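Local atomic coordinates of NAD-dependent aldehyde dehydrogenase (Burkholderia multivorans, PDB entry 5UJU), a protein that probably oxidises aldehydes to carboxylic acids with NAD+ as the electron acceptor. Residues 173-185 with 193-205. Residues are numbered along the deposited sequence; the frame is centred on the assembly and turned at random.
Sequences DQLRRIPADAHWE and PLAMQKRYTIVPR. With EDO (1,2-ethanediol), chain I.
Strands 181-188 and 191-211 form the long antiparallel beta hairpin of the oligomerisation arm known from the aldehyde dehydrogenase fold. Here it reaches the second subunit of the assembly. Five backbone hydrogen bonds join the two segments. The pairs Ala182–Lys198 and Trp184–Met196 are hydrogen-bonded. Tyr200 N adds a bond to Ala180 O (3.0 Å) just before strand 181-188 begins.

Ala182, Trp184, Met196 and Lys198 point to one face. Trp184 has its CG anti to the backbone N (chi1 -174°), which lays the indole alongside Met196 and beneath the Lys198 amine. The Lys198 chain folds back (chi2 -63°, chi4 73°) and brings its ammonium over the indole face. Lys198 NZ lies 3.7 Å from the centroid of the five-membered ring of Trp184, a cation-pi contact. The same nitrogen donates to O2 of a 1,2-ethanediol probably left from the crystallisation liquor and forms a salt bridge with Asp530 of the second subunit. The diol carbon C2 lies over the same indole face, 3.5 Å from Trp184 CH2. Met196 CG is 4.0 Å from Trp184 CE3.

Further along, Tyr200 CD2 lies 4.0 Å from Pro179 CG, and Tyr200 OH is hydrogen-bonded to Ser529 O of the second subunit. Nearer helix 158-175, Ile178 and Ile202 meet tip to tip through their CD1 atoms (3.7 Å). On the other face, His183 NE2 donates in its ring plane to the anti lone pair of Glu185 OE1, which also accepts from Lys566 N.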
ATOM      1  N   ASP A 173      -9.958   9.808   5.951  1.00 30.65           N
ATOM      2  CA  ASP A 173     -10.842   8.646   6.025  1.00 25.79           C
ATOM      3  C   ASP A 173     -10.168   7.466   6.732  1.00 27.44           C
ATOM      4  O   ASP A 173     -10.811   6.745   7.501  1.00 36.21           O
ATOM      5  CB  ASP A 173     -11.274   8.249   4.615  1.00 30.67           C
ATOM      6  CG  ASP A 173     -12.501   7.347   4.602  1.00 37.07           C
ATOM      7  OD1 ASP A 173     -13.322   7.405   5.540  1.00 43.56           O
ATOM      8  OD2 ASP A 173     -12.644   6.586   3.631  1.00 43.94           O
ATOM      9  N   GLN A 174      -8.872   7.250   6.480  1.00 23.43           N
ATOM     10  CA  GLN A 174      -8.109   6.223   7.189  1.00 22.03           C
ATOM     11  C   GLN A 174      -7.751   6.652   8.613  1.00 30.91           C
ATOM     12  O   GLN A 174      -7.819   5.845   9.546  1.00 30.19           O
ATOM     13  CB  GLN A 174      -6.815   5.897   6.436  1.00 25.36           C
ATOM     14  CG  GLN A 174      -6.985   5.311   5.068  1.00 36.29           C
ATOM     15  CD  GLN A 174      -7.821   4.055   5.133  1.00 40.53           C
ATOM     16  OE1 GLN A 174      -7.770   3.315   6.121  1.00 48.91           O
ATOM     17  NE2 GLN A 174      -8.567   3.784   4.085  1.00 34.24           N
ATOM     18  N   LEU A 175      -7.298   7.892   8.785  1.00 27.90           N
ATOM     19  CA  LEU A 175      -6.826   8.327  10.101  1.00 28.59           C
ATOM     20  C   LEU A 175      -7.951   8.308  11.133  1.00 30.57           C
ATOM     21  O   LEU A 175      -7.734   7.945  12.294  1.00 26.03           O
ATOM     22  CB  LEU A 175      -6.200   9.720  10.003  1.00 26.73           C
ATOM     23  CG  LEU A 175      -4.925   9.848   9.161  1.00 28.77           C
ATOM     24  CD1 LEU A 175      -4.550  11.312   8.907  1.00 27.25           C
ATOM     25  CD2 LEU A 175      -3.767   9.098   9.804  1.00 25.98           C
ATOM     26  N   ARG A 176      -9.161   8.702  10.735  1.00 29.34           N
ATOM     27  CA  ARG A 176     -10.253   8.791  11.693  1.00 31.37           C
ATOM     28  C   ARG A 176     -10.709   7.434  12.209  1.00 39.02           C
ATOM     29  O   ARG A 176     -11.444   7.395  13.198  1.00 34.95           O
ATOM     30  CB  ARG A 176     -11.438   9.526  11.081  1.00 28.92           C
ATOM     31  CG  ARG A 176     -12.156   8.723  10.028  1.00 37.49           C
ATOM     32  CD  ARG A 176     -13.126   9.597   9.281  1.00 41.14           C
ATOM     33  NE  ARG A 176     -13.836   8.847   8.254  1.00 42.33           N
ATOM     34  CZ  ARG A 176     -15.140   8.595   8.280  1.00 48.59           C
ATOM     35  NH1 ARG A 176     -15.884   9.047   9.281  1.00 45.84           N
ATOM     36  NH2 ARG A 176     -15.702   7.913   7.287  1.00 50.71           N
ATOM     37  N   ARG A 177     -10.297   6.328  11.584  1.00 33.84           N
ATOM     38  CA  ARG A 177     -10.700   4.989  11.998  0.57 34.71           C
ATOM     39  C   ARG A 177      -9.838   4.429  13.121  1.00 31.34           C
ATOM     40  O   ARG A 177     -10.090   3.310  13.578  1.00 31.50           O
ATOM     41  CB  ARG A 177     -10.646   4.019  10.813  0.57 35.29           C
ATOM     42  CG  ARG A 177     -11.357   4.491   9.563  0.57 38.82           C
ATOM     43  CD  ARG A 177     -11.286   3.437   8.467  0.57 40.62           C
ATOM     44  NE  ARG A 177     -11.398   4.017   7.131  0.57 40.39           N
ATOM     45  CZ  ARG A 177     -11.495   3.300   6.015  0.57 38.80           C
ATOM     46  NH1 ARG A 177     -11.502   1.974   6.075  0.57 38.49           N
ATOM     47  NH2 ARG A 177     -11.584   3.906   4.841  0.57 34.55           N
ATOM     48  N   ILE A 178      -8.830   5.166  13.570  1.00 28.56           N
ATOM     49  CA  ILE A 178      -7.846   4.662  14.517  1.00 26.92           C
ATOM     50  C   ILE A 178      -8.077   5.371  15.847  1.00 33.16           C
ATOM     51  O   ILE A 178      -7.902   6.595  15.923  1.00 31.44           O
ATOM     52  CB  ILE A 178      -6.417   4.888  14.004  1.00 30.43           C
ATOM     53  CG1 ILE A 178      -6.205   4.128  12.694  1.00 32.99           C
ATOM     54  CG2 ILE A 178      -5.380   4.483  15.056  1.00 28.25           C
ATOM     55  CD1 ILE A 178      -5.030   4.624  11.903  1.00 35.15           C
ATOM     56  N   PRO A 179      -8.477   4.666  16.906  1.00 34.36           N
ATOM     57  CA  PRO A 179      -8.725   5.344  18.185  1.00 33.00           C
ATOM     58  C   PRO A 179      -7.429   5.854  18.796  1.00 33.24           C
ATOM     59  O   PRO A 179      -6.350   5.293  18.590  1.00 29.89           O
ATOM     60  CB  PRO A 179      -9.346   4.248  19.054  1.00 30.69           C
ATOM     61  CG  PRO A 179      -8.699   2.991  18.547  1.00 33.91           C
ATOM     62  CD  PRO A 179      -8.594   3.201  17.027  1.00 36.56           C
ATOM     63  N   ALA A 180      -7.543   6.946  19.554  1.00 29.60           N
ATOM     64  CA  ALA A 180      -6.384   7.436  20.291  1.00 33.22           C
ATOM     65  C   ALA A 180      -6.001   6.473  21.405  1.00 33.39           C
ATOM     66  O   ALA A 180      -4.823   6.366  21.762  1.00 34.61           O
ATOM     67  CB  ALA A 180      -6.676   8.817  20.882  1.00 36.45           C
ATOM     68  N   ASP A 181      -6.979   5.776  21.968  1.00 34.81           N
ATOM     69  CA  ASP A 181      -6.719   4.798  23.012  1.00 35.94           C
ATOM     70  C   ASP A 181      -7.885   3.825  23.064  1.00 38.16           C
ATOM     71  O   ASP A 181      -8.929   4.038  22.442  1.00 41.38           O
ATOM     72  CB  ASP A 181      -6.504   5.489  24.363  1.00 42.92           C
ATOM     73  CG  ASP A 181      -7.522   6.571  24.618  1.00 48.07           C
ATOM     74  OD1 ASP A 181      -8.707   6.241  24.831  1.00 49.50           O
ATOM     75  OD2 ASP A 181      -7.140   7.757  24.562  1.00 51.88           O
ATOM     76  N   ALA A 182      -7.697   2.756  23.826  1.00 32.38           N
ATOM     77  CA  ALA A 182      -8.730   1.748  23.988  1.00 34.77           C
ATOM     78  C   ALA A 182      -8.562   1.097  25.351  1.00 34.19           C
ATOM     79  O   ALA A 182      -7.435   0.909  25.823  1.00 34.98           O
ATOM     80  CB  ALA A 182      -8.664   0.688  22.872  1.00 33.98           C
ATOM     81  N   HIS A 183      -9.685   0.762  25.983  1.00 35.95           N
ATOM     82  CA  HIS A 183      -9.679  -0.043  27.197  1.00 38.64           C
ATOM     83  C   HIS A 183      -9.860  -1.502  26.797  1.00 42.46           C
ATOM     84  O   HIS A 183     -10.931  -1.900  26.327  1.00 44.32           O
ATOM     85  CB  HIS A 183     -10.772   0.392  28.164  1.00 36.02           C
ATOM     86  CG  HIS A 183     -10.771  -0.380  29.445  1.00 37.32           C
ATOM     87  ND1 HIS A 183      -9.961  -0.052  30.510  1.00 43.50           N
ATOM     88  CD2 HIS A 183     -11.465  -1.479  29.826  1.00 43.92           C
ATOM     89  CE1 HIS A 183     -10.168  -0.903  31.499  1.00 38.74           C
ATOM     90  NE2 HIS A 183     -11.077  -1.780  31.111  1.00 44.94           N
ATOM     91  N   TRP A 184      -8.822  -2.298  27.011  1.00 39.19           N
ATOM     92  CA  TRP A 184      -8.787  -3.699  26.617  1.00 36.14           C
ATOM     93  C   TRP A 184      -8.950  -4.528  27.883  1.00 40.90           C
ATOM     94  O   TRP A 184      -8.055  -4.542  28.738  1.00 35.07           O
ATOM     95  CB  TRP A 184      -7.470  -4.011  25.916  1.00 32.19           C
ATOM     96  CG  TRP A 184      -7.371  -5.376  25.332  1.00 32.43           C
ATOM     97  CD1 TRP A 184      -7.696  -5.739  24.053  1.00 32.16           C
ATOM     98  CD2 TRP A 184      -6.882  -6.558  25.972  1.00 33.14           C
ATOM     99  NE1 TRP A 184      -7.454  -7.079  23.863  1.00 32.75           N
ATOM    100  CE2 TRP A 184      -6.953  -7.608  25.022  1.00 33.34           C
ATOM    101  CE3 TRP A 184      -6.397  -6.841  27.253  1.00 41.18           C
ATOM    102  CZ2 TRP A 184      -6.565  -8.919  25.320  1.00 34.19           C
ATOM    103  CZ3 TRP A 184      -6.007  -8.146  27.546  1.00 43.26           C
ATOM    104  CH2 TRP A 184      -6.093  -9.167  26.581  1.00 43.46           C
ATOM    105  N   GLU A 185     -10.086  -5.210  28.009  1.00 38.10           N
ATOM    106  CA  GLU A 185     -10.381  -5.981  29.212  1.00 38.52           C
ATOM    107  C   GLU A 185     -10.835  -7.376  28.821  1.00 43.99           C
ATOM    108  O   GLU A 185     -11.859  -7.534  28.147  1.00 43.46           O
ATOM    109  CB  GLU A 185     -11.438  -5.298  30.082  1.00 40.16           C
ATOM    110  CG  GLU A 185     -11.717  -6.077  31.364  1.00 45.35           C
ATOM    111  CD  GLU A 185     -12.487  -5.274  32.405  1.00 48.76           C
ATOM    112  OE1 GLU A 185     -12.334  -4.035  32.454  1.00 44.66           O
ATOM    113  OE2 GLU A 185     -13.247  -5.897  33.174  1.00 53.09           O
ATOM    114  N   PRO A 193     -10.038 -10.090  35.723  1.00 71.39           N
ATOM    115  CA  PRO A 193      -9.839  -9.887  34.285  1.00 65.74           C
ATOM    116  C   PRO A 193      -8.488  -9.247  34.004  1.00 56.53           C
ATOM    117  O   PRO A 193      -7.963  -8.466  34.801  1.00 52.64           O
ATOM    118  CB  PRO A 193     -10.994  -8.955  33.891  1.00 66.14           C
ATOM    119  CG  PRO A 193     -11.418  -8.306  35.173  1.00 67.84           C
ATOM    120  CD  PRO A 193     -11.196  -9.339  36.235  1.00 68.73           C
ATOM    121  N   LEU A 194      -7.915  -9.594  32.856  1.00 47.04           N
ATOM    122  CA  LEU A 194      -6.800  -8.819  32.343  1.00 43.37           C
ATOM    123  C   LEU A 194      -7.341  -7.498  31.819  1.00 50.34           C
ATOM    124  O   LEU A 194      -8.221  -7.483  30.952  1.00 58.37           O
ATOM    125  CB  LEU A 194      -6.066  -9.571  31.240  1.00 42.47           C
ATOM    126  CG  LEU A 194      -5.598 -10.997  31.506  1.00 51.47           C
ATOM    127  CD1 LEU A 194      -4.907 -11.511  30.260  1.00 54.63           C
ATOM    128  CD2 LEU A 194      -4.669 -11.061  32.701  1.00 51.35           C
ATOM    129  N   ALA A 195      -6.822  -6.391  32.335  1.00 45.86           N
ATOM    130  CA  ALA A 195      -7.265  -5.072  31.914  1.00 37.33           C
ATOM    131  C   ALA A 195      -6.042  -4.244  31.569  1.00 40.47           C
ATOM    132  O   ALA A 195      -5.129  -4.100  32.392  1.00 37.11           O
ATOM    133  CB  ALA A 195      -8.099  -4.395  33.005  1.00 43.69           C
ATOM    134  N   MET A 196      -6.020  -3.711  30.354  1.00 37.39           N
ATOM    135  CA  MET A 196      -4.916  -2.884  29.899  1.00 34.80           C
ATOM    136  C   MET A 196      -5.471  -1.664  29.190  1.00 38.21           C
ATOM    137  O   MET A 196      -6.550  -1.707  28.592  1.00 32.65           O
ATOM    138  CB  MET A 196      -3.986  -3.644  28.952  1.00 31.73           C
ATOM    139  CG  MET A 196      -3.553  -4.997  29.465  1.00 43.06           C
ATOM    140  SD  MET A 196      -2.207  -5.650  28.465  1.00 41.17           S
ATOM    141  CE  MET A 196      -0.849  -4.669  29.106  1.00 36.38           C
ATOM    142  N   GLN A 197      -4.724  -0.575  29.247  1.00 38.07           N
ATOM    143  CA  GLN A 197      -5.018   0.565  28.400  1.00 34.58           C
ATOM    144  C   GLN A 197      -4.070   0.559  27.214  1.00 37.46           C
ATOM    145  O   GLN A 197      -2.847   0.487  27.389  1.00 35.81           O
ATOM    146  CB  GLN A 197      -4.902   1.890  29.149  1.00 36.39           C
ATOM    147  CG  GLN A 197      -5.601   2.982  28.380  1.00 44.14           C
ATOM    148  CD  GLN A 197      -5.273   4.355  28.883  1.00 59.20           C
ATOM    149  OE1 GLN A 197      -4.244   4.564  29.524  1.00 68.50           O
ATOM    150  NE2 GLN A 197      -6.150   5.308  28.602  1.00 58.88           N
ATOM    151  N   LYS A 198      -4.638   0.608  26.016  1.00 30.31           N
ATOM    152  CA  LYS A 198      -3.868   0.707  24.795  1.00 28.92           C
ATOM    153  C   LYS A 198      -3.830   2.167  24.374  1.00 33.18           C
ATOM    154  O   LYS A 198      -4.809   2.897  24.541  1.00 35.07           O
ATOM    155  CB  LYS A 198      -4.482  -0.149  23.676  1.00 31.87           C
ATOM    156  CG  LYS A 198      -4.863  -1.575  24.072  1.00 36.14           C
ATOM    157  CD  LYS A 198      -3.634  -2.378  24.487  1.00 34.02           C
ATOM    158  CE  LYS A 198      -3.980  -3.830  24.832  1.00 34.39           C
ATOM    159  NZ  LYS A 198      -4.291  -4.649  23.628  1.00 31.97           N
ATOM    160  N   ARG A 199      -2.703   2.588  23.828  1.00 32.23           N
ATOM    161  CA  ARG A 199      -2.557   3.927  23.282  1.00 32.14           C
ATOM    162  C   ARG A 199      -1.999   3.791  21.875  1.00 29.68           C
ATOM    163  O   ARG A 199      -1.110   2.976  21.638  1.00 32.27           O
ATOM    164  CB  ARG A 199      -1.638   4.776  24.192  1.00 40.33           C
ATOM    165  CG  ARG A 199      -1.151   6.110  23.631  1.00 55.75           C
ATOM    166  CD  ARG A 199      -0.270   6.810  24.673  1.00 67.18           C
ATOM    167  NE  ARG A 199       0.520   7.924  24.151  1.00 72.03           N
ATOM    168  CZ  ARG A 199       1.434   8.586  24.860  1.00 74.57           C
ATOM    169  NH1 ARG A 199       1.671   8.252  26.127  1.00 71.33           N
ATOM    170  NH2 ARG A 199       2.103   9.591  24.310  1.00 74.43           N
ATOM    171  N   TYR A 200      -2.542   4.553  20.933  1.00 34.97           N
ATOM    172  CA  TYR A 200      -2.135   4.452  19.536  1.00 27.56           C
ATOM    173  C   TYR A 200      -1.673   5.823  19.065  1.00 33.39           C
ATOM    174  O   TYR A 200      -2.446   6.789  19.086  1.00 36.57           O
ATOM    175  CB  TYR A 200      -3.277   3.920  18.661  1.00 30.48           C
ATOM    176  CG  TYR A 200      -3.840   2.609  19.168  1.00 30.34           C
ATOM    177  CD1 TYR A 200      -3.238   1.402  18.844  1.00 26.78           C
ATOM    178  CD2 TYR A 200      -4.963   2.583  19.994  1.00 30.83           C
ATOM    179  CE1 TYR A 200      -3.736   0.198  19.320  1.00 30.48           C
ATOM    180  CE2 TYR A 200      -5.475   1.381  20.476  1.00 25.83           C
ATOM    181  CZ  TYR A 200      -4.856   0.193  20.129  1.00 29.60           C
ATOM    182  OH  TYR A 200      -5.349  -1.002  20.593  1.00 32.81           O
ATOM    183  N   THR A 201      -0.431   5.894  18.615  1.00 27.82           N
ATOM    184  CA  THR A 201       0.166   7.120  18.116  1.00 31.11           C
ATOM    185  C   THR A 201       0.333   6.986  16.610  1.00 27.52           C
ATOM    186  O   THR A 201       0.917   6.008  16.138  1.00 27.25           O
ATOM    187  CB  THR A 201       1.518   7.371  18.790  1.00 35.56           C
ATOM    188  OG1 THR A 201       1.343   7.396  20.214  1.00 39.22           O
ATOM    189  CG2 THR A 201       2.131   8.686  18.326  1.00 33.12           C
ATOM    190  N   ILE A 202      -0.201   7.947  15.859  1.00 29.20           N
ATOM    191  CA  ILE A 202      -0.029   7.969  14.407  1.00 31.74           C
ATOM    192  C   ILE A 202       1.331   8.577  14.094  1.00 27.05           C
ATOM    193  O   ILE A 202       1.603   9.725  14.454  1.00 32.67           O
ATOM    194  CB  ILE A 202      -1.145   8.771  13.725  1.00 36.12           C
ATOM    195  CG1 ILE A 202      -2.522   8.273  14.155  1.00 37.21           C
ATOM    196  CG2 ILE A 202      -0.995   8.706  12.211  1.00 37.80           C
ATOM    197  CD1 ILE A 202      -2.786   6.903  13.771  1.00 34.30           C
ATOM    198  N   VAL A 203       2.168   7.831  13.391  1.00 26.78           N
ATOM    199  CA  VAL A 203       3.531   8.239  13.082  1.00 30.51           C
ATOM    200  C   VAL A 203       3.685   8.373  11.569  1.00 34.13           C
ATOM    201  O   VAL A 203       3.431   7.414  10.832  1.00 32.57           O
ATOM    202  CB  VAL A 203       4.554   7.242  13.651  1.00 35.25           C
ATOM    203  CG1 VAL A 203       5.973   7.686  13.328  1.00 38.39           C
ATOM    204  CG2 VAL A 203       4.376   7.119  15.179  1.00 38.98           C
ATOM    205  N   PRO A 204       4.052   9.547  11.056  1.00 29.17           N
ATOM    206  CA  PRO A 204       4.359   9.674   9.629  1.00 30.48           C
ATOM    207  C   PRO A 204       5.563   8.829   9.264  1.00 30.88           C
ATOM    208  O   PRO A 204       6.351   8.431  10.120  1.00 28.91           O
ATOM    209  CB  PRO A 204       4.671  11.164   9.460  1.00 31.93           C
ATOM    210  CG  PRO A 204       4.113  11.803  10.685  1.00 39.39           C
ATOM    211  CD  PRO A 204       4.236  10.815  11.771  1.00 32.39           C
ATOM    212  N   ARG A 205       5.686   8.533   7.961  1.00 24.35           N
ATOM    213  CA  ARG A 205       6.862   7.810   7.485  1.00 24.01           C
ATOM    214  C   ARG A 205       8.133   8.652   7.607  1.00 25.50           C
ATOM    215  O   ARG A 205       9.193   8.140   7.980  1.00 27.08           O
ATOM    216  CB  ARG A 205       6.642   7.363   6.039  1.00 24.14           C
ATOM    217  CG  ARG A 205       5.620   6.250   5.930  1.00 23.88           C
ATOM    218  CD  ARG A 205       6.179   4.948   6.473  1.00 31.40           C
ATOM    219  NE  ARG A 205       5.367   3.825   6.024  1.00 38.49           N
ATOM    220  CZ  ARG A 205       5.776   2.562   5.989  1.00 42.59           C
ATOM    221  NH1 ARG A 205       7.006   2.249   6.389  1.00 39.77           N
ATOM    222  NH2 ARG A 205       4.951   1.619   5.531  1.00 41.51           N
TER
HETATM  223  C1  EDO I 603      -2.489  -8.996  25.482  1.00 39.38           C
HETATM  224  O1  EDO I 603      -1.848  -9.389  24.264  1.00 38.66           O
HETATM  225  C2  EDO I 603      -3.171  -7.645  25.295  1.00 34.00           C
HETATM  226  O2  EDO I 603      -2.317  -6.734  24.591  1.00 36.52           O